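Local atomic coordinates of protein adenylyltransferase (Bartonella henselae str. Houston-1, PDB entry 5NH2), a protein that transfers AMP from ATP to tyrosine or threonine residues of host target proteins, acting as a virulence factor through its Fic domain. Residues A[134-139]-A[174-179]; A[16-21]-A[29-34]; A[248-251]-A[257-260]; A[113-118]-A[148-153]. One frame throughout, in Å; residues are numbered along the deposited sequence.

Contact 1. Residues A[134-139]-A[174-179]; sequences EEFNSE and HQLNFS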
# COMPACT_ATOMS: atom_id res chain seq x y z
N GLU A 134 7.58 -2.73 -18.41
CA GLU A 134 6.25 -2.52 -18.96
C GLU A 134 5.47 -3.84 -19.04
O GLU A 134 4.30 -3.90 -18.64
CB GLU A 134 6.36 -1.88 -20.34
CG GLU A 134 6.37 -0.39 -20.27
CD GLU A 134 7.77 0.16 -20.16
OE1 GLU A 134 8.72 -0.65 -19.98
OE2 GLU A 134 7.90 1.41 -20.24
N GLU A 135 6.12 -4.90 -19.52
CA GLU A 135 5.52 -6.23 -19.53
C GLU A 135 5.07 -6.66 -18.13
O GLU A 135 3.90 -7.02 -17.91
CB GLU A 135 6.53 -7.23 -20.11
CG GLU A 135 7.00 -6.89 -21.50
CD GLU A 135 8.16 -7.80 -22.01
OE1 GLU A 135 8.92 -8.36 -21.17
OE2 GLU A 135 8.31 -7.95 -23.26
N PHE A 136 6.01 -6.65 -17.17
CA PHE A 136 5.69 -6.98 -15.79
C PHE A 136 4.48 -6.19 -15.32
O PHE A 136 3.53 -6.77 -14.80
CB PHE A 136 6.88 -6.74 -14.87
CG PHE A 136 6.56 -6.95 -13.40
CD1 PHE A 136 6.65 -8.20 -12.82
CD2 PHE A 136 6.16 -5.88 -12.59
CE1 PHE A 136 6.32 -8.39 -11.48
CE2 PHE A 136 5.85 -6.05 -11.24
CZ PHE A 136 5.93 -7.32 -10.68
N ASN A 137 4.47 -4.86 -15.52
CA ASN A 137 3.35 -4.07 -15.03
C ASN A 137 2.02 -4.50 -15.67
O ASN A 137 1.00 -4.63 -14.98
CB ASN A 137 3.60 -2.57 -15.23
CG ASN A 137 4.66 -1.97 -14.23
OD1 ASN A 137 5.07 -2.61 -13.26
ND2 ASN A 137 5.10 -0.71 -14.50
N SER A 138 2.00 -4.77 -16.99
CA SER A 138 0.72 -5.14 -17.59
C SER A 138 0.20 -6.44 -17.00
O SER A 138 -1.00 -6.52 -16.66
CB SER A 138 0.83 -5.24 -19.11
OG SER A 138 1.66 -6.32 -19.51
N GLU A 139 1.08 -7.43 -16.80
CA GLU A 139 0.66 -8.66 -16.12
C GLU A 139 0.23 -8.41 -14.66
O GLU A 139 -0.88 -8.80 -14.22
CB GLU A 139 1.82 -9.67 -16.19
CG GLU A 139 2.11 -10.17 -17.58
CD GLU A 139 1.05 -11.12 -18.15
OE1 GLU A 139 1.02 -11.27 -19.38
OE2 GLU A 139 0.25 -11.74 -17.40
N HIS A 174 12.04 -5.70 -10.59
CA HIS A 174 11.44 -4.37 -10.74
C HIS A 174 11.04 -3.88 -9.36
O HIS A 174 11.43 -4.47 -8.35
CB HIS A 174 10.24 -4.39 -11.70
CG HIS A 174 10.54 -5.10 -12.98
ND1 HIS A 174 11.37 -4.57 -13.95
CD2 HIS A 174 10.18 -6.32 -13.43
CE1 HIS A 174 11.50 -5.43 -14.94
NE2 HIS A 174 10.78 -6.50 -14.66
N GLN A 175 10.32 -2.77 -9.30
CA GLN A 175 9.86 -2.26 -8.02
C GLN A 175 8.49 -1.63 -8.20
O GLN A 175 8.13 -1.16 -9.29
CB GLN A 175 10.85 -1.24 -7.41
CG GLN A 175 11.11 -0.01 -8.27
CD GLN A 175 12.27 0.82 -7.70
OE1 GLN A 175 12.21 1.28 -6.56
NE2 GLN A 175 13.32 1.01 -8.49
N LEU A 176 7.74 -1.64 -7.10
CA LEU A 176 6.45 -0.97 -6.99
C LEU A 176 6.50 -0.19 -5.68
O LEU A 176 6.53 -0.79 -4.60
CB LEU A 176 5.30 -1.99 -7.00
CG LEU A 176 5.08 -2.63 -8.37
CD1 LEU A 176 4.01 -3.76 -8.35
CD2 LEU A 176 4.71 -1.58 -9.45
N ASN A 177 6.49 1.14 -5.75
CA ASN A 177 6.70 1.90 -4.52
C ASN A 177 5.37 2.53 -4.11
O ASN A 177 5.07 3.68 -4.47
CB ASN A 177 7.80 2.95 -4.69
CG ASN A 177 8.29 3.50 -3.36
OD1 ASN A 177 7.53 3.52 -2.37
ND2 ASN A 177 9.54 3.95 -3.32
N PHE A 178 4.64 1.82 -3.23
CA PHE A 178 3.28 2.18 -2.90
C PHE A 178 3.23 3.33 -1.93
O PHE A 178 2.19 4.01 -1.82
CB PHE A 178 2.51 0.98 -2.33
CG PHE A 178 1.99 0.06 -3.39
CD1 PHE A 178 0.87 0.43 -4.15
CD2 PHE A 178 2.60 -1.14 -3.64
CE1 PHE A 178 0.36 -0.40 -5.12
CE2 PHE A 178 2.12 -1.98 -4.63
CZ PHE A 178 0.99 -1.61 -5.38
N SER A 179 4.33 3.60 -1.24
CA SER A 179 4.35 4.72 -0.33
C SER A 179 4.25 6.05 -1.07
O SER A 179 4.11 7.09 -0.43
CB SER A 179 5.60 4.64 0.56
OG SER A 179 6.69 5.25 -0.07
O HOH W 1 7.20 -2.88 -11.51
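Within the helical Fic domain, the loop that follows helix 157-171 turns back over the first turns of helix 133-150, and F136 meets H174 and L176 there. F136 swings CG anti to its own nitrogen (chi1 175°), which carries the phenyl group out from the helix toward the loop. H174 CD2 comes within 3.6 Å of F136 CB and 3.7 Å of F136 CG. The two rings are oblique, their planes 37° apart, so this is neither a stack nor an edge-to-face pair. A histidine suits the place because its carbon side packs on the phenylalanine while NE2 donates to the backbone oxygen of L131, which fixes the turn of the imidazole. L176 arrives at the ring edge, with its CD1 4.1 Å from F136 CE2, and its other methyl, CD2, lies 4.0 Å from N137 OD1. That amide serves two ends: OD1 accepts from a water at 2.8 Å, which also donates to the carbonyl oxygen of Q175, and ND2 bonds to S210 OG. The buried asparagine thus ties helix and loop through one water, its polar atoms satisfied. Around this cluster, L168 and A169 of helix 157-171 close on F136, while F206 of helix 200-208 covers both N137 and L176. The loop thus lies against helices 133-150, 157-171 and 200-208, with Q175 and N177 also touching helix 212-227.

Contact 2. Residues A[16-21]-A[29-34]; sequences TTTLKN and NAFLEK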
# COMPACT_ATOMS: atom_id res chain seq x y z
N THR A 16 -20.56 -5.70 20.53
CA THR A 16 -19.59 -4.72 20.09
C THR A 16 -19.31 -4.90 18.61
O THR A 16 -19.70 -5.90 18.00
CB THR A 16 -18.28 -4.82 20.84
OG1 THR A 16 -17.63 -3.54 20.77
CG2 THR A 16 -17.39 -5.87 20.20
N THR A 17 -18.64 -3.91 18.04
CA THR A 17 -18.09 -3.92 16.70
C THR A 17 -16.60 -4.30 16.64
O THR A 17 -15.97 -4.17 15.59
CB THR A 17 -18.35 -2.56 16.04
OG1 THR A 17 -18.42 -2.73 14.62
CG2 THR A 17 -17.27 -1.56 16.40
N THR A 18 -16.01 -4.73 17.76
CA THR A 18 -14.58 -5.01 17.87
C THR A 18 -14.25 -6.48 17.58
O THR A 18 -14.84 -7.38 18.18
CB THR A 18 -14.08 -4.64 19.27
OG1 THR A 18 -14.45 -3.30 19.57
CG2 THR A 18 -12.54 -4.79 19.38
N LEU A 19 -13.27 -6.70 16.69
CA LEU A 19 -12.85 -8.05 16.33
C LEU A 19 -12.18 -8.75 17.52
O LEU A 19 -11.30 -8.18 18.17
CB LEU A 19 -11.89 -7.99 15.13
CG LEU A 19 -12.41 -7.71 13.71
CD1 LEU A 19 -11.22 -7.33 12.82
CD2 LEU A 19 -13.14 -8.90 13.09
N LYS A 20 -12.62 -9.98 17.81
CA LYS A 20 -11.96 -10.78 18.84
C LYS A 20 -10.46 -10.80 18.57
O LYS A 20 -10.03 -10.99 17.43
CB LYS A 20 -12.51 -12.21 18.83
CG LYS A 20 -13.95 -12.34 19.39
CD LYS A 20 -14.58 -13.62 18.87
CE LYS A 20 -15.76 -14.06 19.74
NZ LYS A 20 -16.32 -15.43 19.40
N ASN A 21 -9.67 -10.54 19.60
CA ASN A 21 -8.22 -10.45 19.41
C ASN A 21 -7.50 -11.10 20.58
O ASN A 21 -8.06 -11.32 21.65
CB ASN A 21 -7.76 -8.99 19.24
CG ASN A 21 -8.28 -8.07 20.36
OD1 ASN A 21 -7.67 -7.96 21.43
ND2 ASN A 21 -9.42 -7.44 20.11
N ASN A 29 -10.72 1.63 19.67
CA ASN A 29 -9.54 2.42 19.34
C ASN A 29 -8.27 1.86 19.97
O ASN A 29 -7.19 1.93 19.36
CB ASN A 29 -9.74 3.89 19.73
CG ASN A 29 -10.50 4.68 18.67
OD1 ASN A 29 -10.80 4.17 17.58
ND2 ASN A 29 -10.81 5.94 18.97
N ALA A 30 -8.34 1.32 21.20
CA ALA A 30 -7.16 0.72 21.81
C ALA A 30 -6.74 -0.54 21.07
O ALA A 30 -5.54 -0.79 20.85
CB ALA A 30 -7.45 0.39 23.27
N PHE A 31 -7.73 -1.32 20.64
CA PHE A 31 -7.44 -2.43 19.76
C PHE A 31 -6.74 -1.95 18.48
O PHE A 31 -5.74 -2.53 18.08
CB PHE A 31 -8.74 -3.20 19.43
CG PHE A 31 -8.64 -4.00 18.19
CD1 PHE A 31 -7.92 -5.20 18.19
CD2 PHE A 31 -9.21 -3.53 17.01
CE1 PHE A 31 -7.79 -5.94 17.02
CE2 PHE A 31 -9.08 -4.27 15.83
CZ PHE A 31 -8.36 -5.49 15.84
N LEU A 32 -7.22 -0.87 17.86
CA LEU A 32 -6.61 -0.40 16.62
C LEU A 32 -5.17 0.05 16.82
O LEU A 32 -4.31 -0.25 16.00
CB LEU A 32 -7.43 0.74 16.02
CG LEU A 32 -8.81 0.46 15.44
CD1 LEU A 32 -9.47 1.76 15.01
CD2 LEU A 32 -8.72 -0.50 14.29
N GLU A 33 -4.91 0.81 17.89
CA GLU A 33 -3.55 1.29 18.16
C GLU A 33 -2.59 0.14 18.44
O GLU A 33 -1.44 0.15 17.95
CB GLU A 33 -3.58 2.28 19.32
CG GLU A 33 -4.19 3.63 18.99
CD GLU A 33 -4.30 4.54 20.21
OE1 GLU A 33 -4.17 4.07 21.35
OE2 GLU A 33 -4.51 5.74 20.01
N LYS A 34 -3.04 -0.88 19.20
CA LYS A 34 -2.15 -2.00 19.53
C LYS A 34 -1.96 -2.96 18.35
O LYS A 34 -0.82 -3.39 18.08
CB LYS A 34 -2.68 -2.74 20.76
CG LYS A 34 -1.83 -3.97 21.18
CD LYS A 34 -0.47 -3.55 21.80
CE LYS A 34 0.57 -4.65 21.56
NZ LYS A 34 1.84 -4.51 22.32
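F31 holds CG anti to its backbone nitrogen (chi1 158°) and N21 folds CG between its nitrogen and carbonyl carbon (chi1 51°); these torsions bring the phenyl ring and the carboxamide together. The contact packs the irregular N-terminal segment 16-21 on the first turns of helix 28-46, beside the ATP site, and F31 is the one helix residue that makes it. T18, L19 and N21 all approach the ring from one side, obliquely. Threonine suits its place by offering a methyl, T18 CG2, 4.1 Å from F31 CB, while its hydroxyl bonds to the carbonyl oxygen of K26. On L19 the backbone oxygen and CB approach the far end of the ring, and the leucine side chain lies about 4 Å from that of E155, part of the ATP-binding site. K20 turns away, forming a salt bridge with D87 and a cation-pi contact with F85. Asparagine suits because its amide can pack obliquely against ring carbons, the planes 26° apart, while its N-H groups bond to carbonyls. N21 ND2 donates to L19 O at 2.8 Å and also to I25 O, two carbonyl grips that fix the amide's rotation. So held, N21 ND2 lies 3.3 Å from F31 CD1.

Contact 3. Residues A[248-251]-A[257-260]; sequences GTYR and GFAL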
# COMPACT_ATOMS: atom_id res chain seq x y z
N GLY A 248 -2.78 25.06 -14.93
CA GLY A 248 -3.08 25.37 -13.55
C GLY A 248 -2.03 26.25 -12.91
O GLY A 248 -1.24 26.92 -13.59
N THR A 249 -2.03 26.24 -11.59
CA THR A 249 -1.29 27.20 -10.78
C THR A 249 0.10 26.66 -10.50
O THR A 249 0.24 25.58 -9.91
CB THR A 249 -2.05 27.47 -9.49
OG1 THR A 249 -3.11 28.39 -9.76
CG2 THR A 249 -1.14 28.01 -8.40
N TYR A 250 1.13 27.40 -10.91
CA TYR A 250 2.50 26.98 -10.63
C TYR A 250 2.73 26.90 -9.12
O TYR A 250 2.55 27.89 -8.41
CB TYR A 250 3.46 27.97 -11.27
CG TYR A 250 4.88 27.51 -11.19
CD1 TYR A 250 5.26 26.29 -11.73
CD2 TYR A 250 5.83 28.26 -10.54
CE1 TYR A 250 6.58 25.86 -11.64
CE2 TYR A 250 7.13 27.84 -10.45
CZ TYR A 250 7.50 26.64 -11.00
OH TYR A 250 8.80 26.24 -10.88
N ARG A 251 3.15 25.73 -8.64
CA ARG A 251 3.24 25.43 -7.22
C ARG A 251 4.66 25.56 -6.68
O ARG A 251 4.87 25.48 -5.46
CB ARG A 251 2.69 24.01 -6.97
CG ARG A 251 2.91 23.37 -5.58
CD ARG A 251 1.84 23.76 -4.57
NE ARG A 251 2.26 23.45 -3.20
CZ ARG A 251 1.64 23.90 -2.11
NH1 ARG A 251 0.56 24.67 -2.24
NH2 ARG A 251 2.09 23.58 -0.90
N GLY A 257 12.33 18.24 -9.54
CA GLY A 257 11.05 18.31 -10.22
C GLY A 257 10.28 19.55 -9.83
O GLY A 257 10.70 20.31 -8.94
N PHE A 258 9.19 19.79 -10.55
CA PHE A 258 8.28 20.88 -10.23
C PHE A 258 6.86 20.34 -10.13
O PHE A 258 6.53 19.28 -10.66
CB PHE A 258 8.30 22.01 -11.27
CG PHE A 258 7.70 21.63 -12.59
CD1 PHE A 258 8.42 20.87 -13.49
CD2 PHE A 258 6.41 22.03 -12.93
CE1 PHE A 258 7.89 20.52 -14.71
CE2 PHE A 258 5.85 21.69 -14.16
CZ PHE A 258 6.60 20.92 -15.05
N ALA A 259 6.02 21.12 -9.45
CA ALA A 259 4.65 20.78 -9.15
C ALA A 259 3.72 21.83 -9.72
O ALA A 259 3.99 23.04 -9.66
CB ALA A 259 4.41 20.66 -7.63
N LEU A 260 2.62 21.33 -10.28
CA LEU A 260 1.52 22.07 -10.85
C LEU A 260 0.24 21.71 -10.10
O LEU A 260 0.08 20.58 -9.62
CB LEU A 260 1.39 21.71 -12.33
CG LEU A 260 0.72 22.65 -13.30
CD1 LEU A 260 1.05 24.07 -12.88
CD2 LEU A 260 1.29 22.35 -14.67
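R251 N donates to A259 O at 3.0 Å, the one backbone bond between 248-251 and 257-260, in an antiparallel beta hairpin of the intracellular delivery domain. This is probably a domain of OB-fold type, as its family suggests, and strands 245-253 and 257-262 are neighbours in its sheet. Next along the hairpin Y250 faces L260 as a non-hydrogen-bonded pair, CA to CA 5.0 Å; the short segments run at 143°, well off strict antiparallel, so the hairpin is twisted. Y250 and L260 point to the same face, joined there by F258. The tyrosine takes CG anti to its nitrogen (chi1 -172°), and its ring edge reaches F258, Y250 CE1 lying 4.0 Å from F258 CD2 with the two side chains nearly at right angles. F290, edge-to-face with F258, and I288 extend this apolar face from strand 287-291, which explains the large hydrophobic residues. On the reverse face, A259 is small enough to let the arginine stem lie on it, R251 CG being 3.7 Å from A259 CB. The chain of R251 then bends at chi2 (86°) and leads its charged end away from 257-260. L260 reaches past Y250 to the preceding residue, its CD1 3.4 Å from T249 O.

Contact 4. Residues A[113-118]-A[148-153]; sequences EGLQRL and NQLHPF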
# COMPACT_ATOMS: atom_id res chain seq x y z
N GLU A 113 -12.16 -20.29 -6.38
CA GLU A 113 -11.85 -20.33 -7.80
C GLU A 113 -10.85 -19.23 -8.16
O GLU A 113 -9.81 -19.50 -8.79
CB GLU A 113 -13.13 -20.15 -8.61
CG GLU A 113 -14.19 -21.22 -8.42
CD GLU A 113 -15.54 -20.79 -9.00
OE1 GLU A 113 -16.59 -21.07 -8.38
OE2 GLU A 113 -15.55 -20.14 -10.07
N GLY A 114 -11.13 -17.99 -7.71
CA GLY A 114 -10.24 -16.88 -8.02
C GLY A 114 -8.82 -17.15 -7.55
O GLY A 114 -7.85 -16.92 -8.29
N LEU A 115 -8.67 -17.69 -6.32
CA LEU A 115 -7.30 -17.87 -5.83
C LEU A 115 -6.59 -18.97 -6.61
O LEU A 115 -5.40 -18.83 -6.94
CB LEU A 115 -7.27 -18.18 -4.34
CG LEU A 115 -7.69 -17.00 -3.49
CD1 LEU A 115 -7.98 -17.44 -2.05
CD2 LEU A 115 -6.60 -15.90 -3.58
N GLN A 116 -7.33 -20.03 -6.98
CA GLN A 116 -6.73 -21.07 -7.82
C GLN A 116 -6.24 -20.47 -9.12
O GLN A 116 -5.10 -20.72 -9.54
CB GLN A 116 -7.74 -22.20 -8.04
CG GLN A 116 -8.12 -22.75 -6.71
CD GLN A 116 -9.15 -23.84 -6.77
OE1 GLN A 116 -9.77 -24.10 -7.80
NE2 GLN A 116 -9.35 -24.48 -5.64
N ARG A 117 -7.03 -19.55 -9.70
CA ARG A 117 -6.60 -18.90 -10.94
C ARG A 117 -5.31 -18.11 -10.74
O ARG A 117 -4.37 -18.23 -11.54
CB ARG A 117 -7.69 -17.98 -11.46
CG ARG A 117 -7.96 -18.27 -12.91
CD ARG A 117 -9.37 -17.83 -13.30
NE ARG A 117 -10.40 -18.67 -12.73
CZ ARG A 117 -11.28 -18.25 -11.83
NH1 ARG A 117 -11.26 -16.98 -11.40
NH2 ARG A 117 -12.20 -19.09 -11.36
N LEU A 118 -5.23 -17.35 -9.64
CA LEU A 118 -4.02 -16.60 -9.39
C LEU A 118 -2.83 -17.55 -9.24
O LEU A 118 -1.79 -17.36 -9.90
CB LEU A 118 -4.19 -15.70 -8.18
CG LEU A 118 -2.86 -15.11 -7.71
CD1 LEU A 118 -2.87 -13.61 -7.84
CD2 LEU A 118 -2.50 -15.52 -6.27
N ASN A 148 -7.88 -7.58 -5.80
CA ASN A 148 -8.70 -6.52 -5.20
C ASN A 148 -10.13 -6.99 -5.03
O ASN A 148 -10.75 -6.74 -3.99
CB ASN A 148 -8.69 -5.25 -6.05
CG ASN A 148 -8.15 -4.08 -5.31
OD1 ASN A 148 -7.27 -4.22 -4.47
ND2 ASN A 148 -8.67 -2.90 -5.62
N GLN A 149 -10.68 -7.62 -6.08
CA GLN A 149 -12.06 -8.09 -6.05
C GLN A 149 -12.23 -9.27 -5.11
O GLN A 149 -13.28 -9.41 -4.46
CB GLN A 149 -12.52 -8.43 -7.47
CG GLN A 149 -14.02 -8.66 -7.61
CD GLN A 149 -14.39 -10.15 -7.55
OE1 GLN A 149 -13.51 -11.02 -7.63
NE2 GLN A 149 -15.70 -10.45 -7.42
N LEU A 150 -11.21 -10.13 -5.00
CA LEU A 150 -11.37 -11.35 -4.23
C LEU A 150 -11.38 -11.04 -2.74
O LEU A 150 -12.29 -11.47 -2.02
CB LEU A 150 -10.28 -12.35 -4.63
CG LEU A 150 -10.16 -13.00 -6.04
CD1 LEU A 150 -8.85 -13.86 -6.09
CD2 LEU A 150 -11.41 -13.84 -6.52
N HIS A 151 -10.41 -10.22 -2.26
CA HIS A 151 -10.46 -9.59 -0.94
C HIS A 151 -10.63 -10.71 0.07
O HIS A 151 -11.63 -10.78 0.80
CB HIS A 151 -11.61 -8.56 -0.92
CG HIS A 151 -11.63 -7.66 0.27
ND1 HIS A 151 -10.89 -6.49 0.33
CD2 HIS A 151 -12.34 -7.72 1.42
CE1 HIS A 151 -11.13 -5.89 1.50
NE2 HIS A 151 -11.99 -6.63 2.18
N PRO A 152 -9.75 -11.71 0.00
CA PRO A 152 -10.06 -13.01 0.61
C PRO A 152 -9.97 -13.06 2.13
O PRO A 152 -10.30 -14.13 2.67
CB PRO A 152 -9.03 -13.97 -0.02
CG PRO A 152 -7.81 -13.11 -0.28
CD PRO A 152 -8.40 -11.68 -0.62
N PHE A 153 -9.42 -12.04 2.82
CA PHE A 153 -9.28 -12.10 4.28
C PHE A 153 -10.39 -11.33 4.97
O PHE A 153 -11.01 -10.43 4.39
CB PHE A 153 -7.91 -11.58 4.77
CG PHE A 153 -6.75 -12.34 4.21
CD1 PHE A 153 -6.34 -13.53 4.78
CD2 PHE A 153 -6.09 -11.88 3.06
CE1 PHE A 153 -5.29 -14.26 4.25
CE2 PHE A 153 -5.04 -12.61 2.51
CZ PHE A 153 -4.63 -13.80 3.09
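The flat group at the heart of this contact is the peptide joining G114 to L115, and on one of its faces sits a methyl of L150: CD1 is 3.6 Å from G114 C and 3.8 Å from L115 N. The leucine lies in the last turn of helix 133-150, just ahead of H151, P152 and F153, which open the Fic signature HPFxEGNGR, and so the start of the signature is packed against helix 109-124. The other methyl, L150 CD2, touches G114 CA at 3.6 Å. Glycine suits this place because, with no side chain, it leaves CA bare for the methyl and lets the helices approach, with the CA atoms of G114 and L150 only 6.8 Å apart. L115 packs beside it, its CD2 3.9 Å from L150 CD1. Its CG stays beside the backbone nitrogen (chi1 -69°), sending the branched end toward the signature. H151 leaves the helix with positive phi (56°), and P152, with no backbone N-H to give, sits just after the helix has ended, its ring presenting an apolar surface. P152 also packs on N157, a residue of the ATP site whose OD1 accepts from F153 N, while L78 touches both L115 and P152. The other methyl of L115 completes the fit: L115 CD1 lies 4.2 Å from P152 CB.

Overall arrangement
From the N terminus, contact 2 comes first and closes a short loop that folds helix 28-46 back onto residues 16-21. Contacts 4 and 1 then cross: their segments alternate as 113-118, 134-139, 148-153 and 174-179, and both use helix 133-150, contact 1 near its start and contact 4 at its end. Their nearest atoms are about 8 Å apart. Together they tie helix 109-124, the Fic signature and the loop after helix 157-171 to one helix of the Fido core. Contact 3 follows separately as a hairpin in the intracellular delivery domain, its centre about 40 Å from that of contact 4 and on the opposite side of the chain's centre.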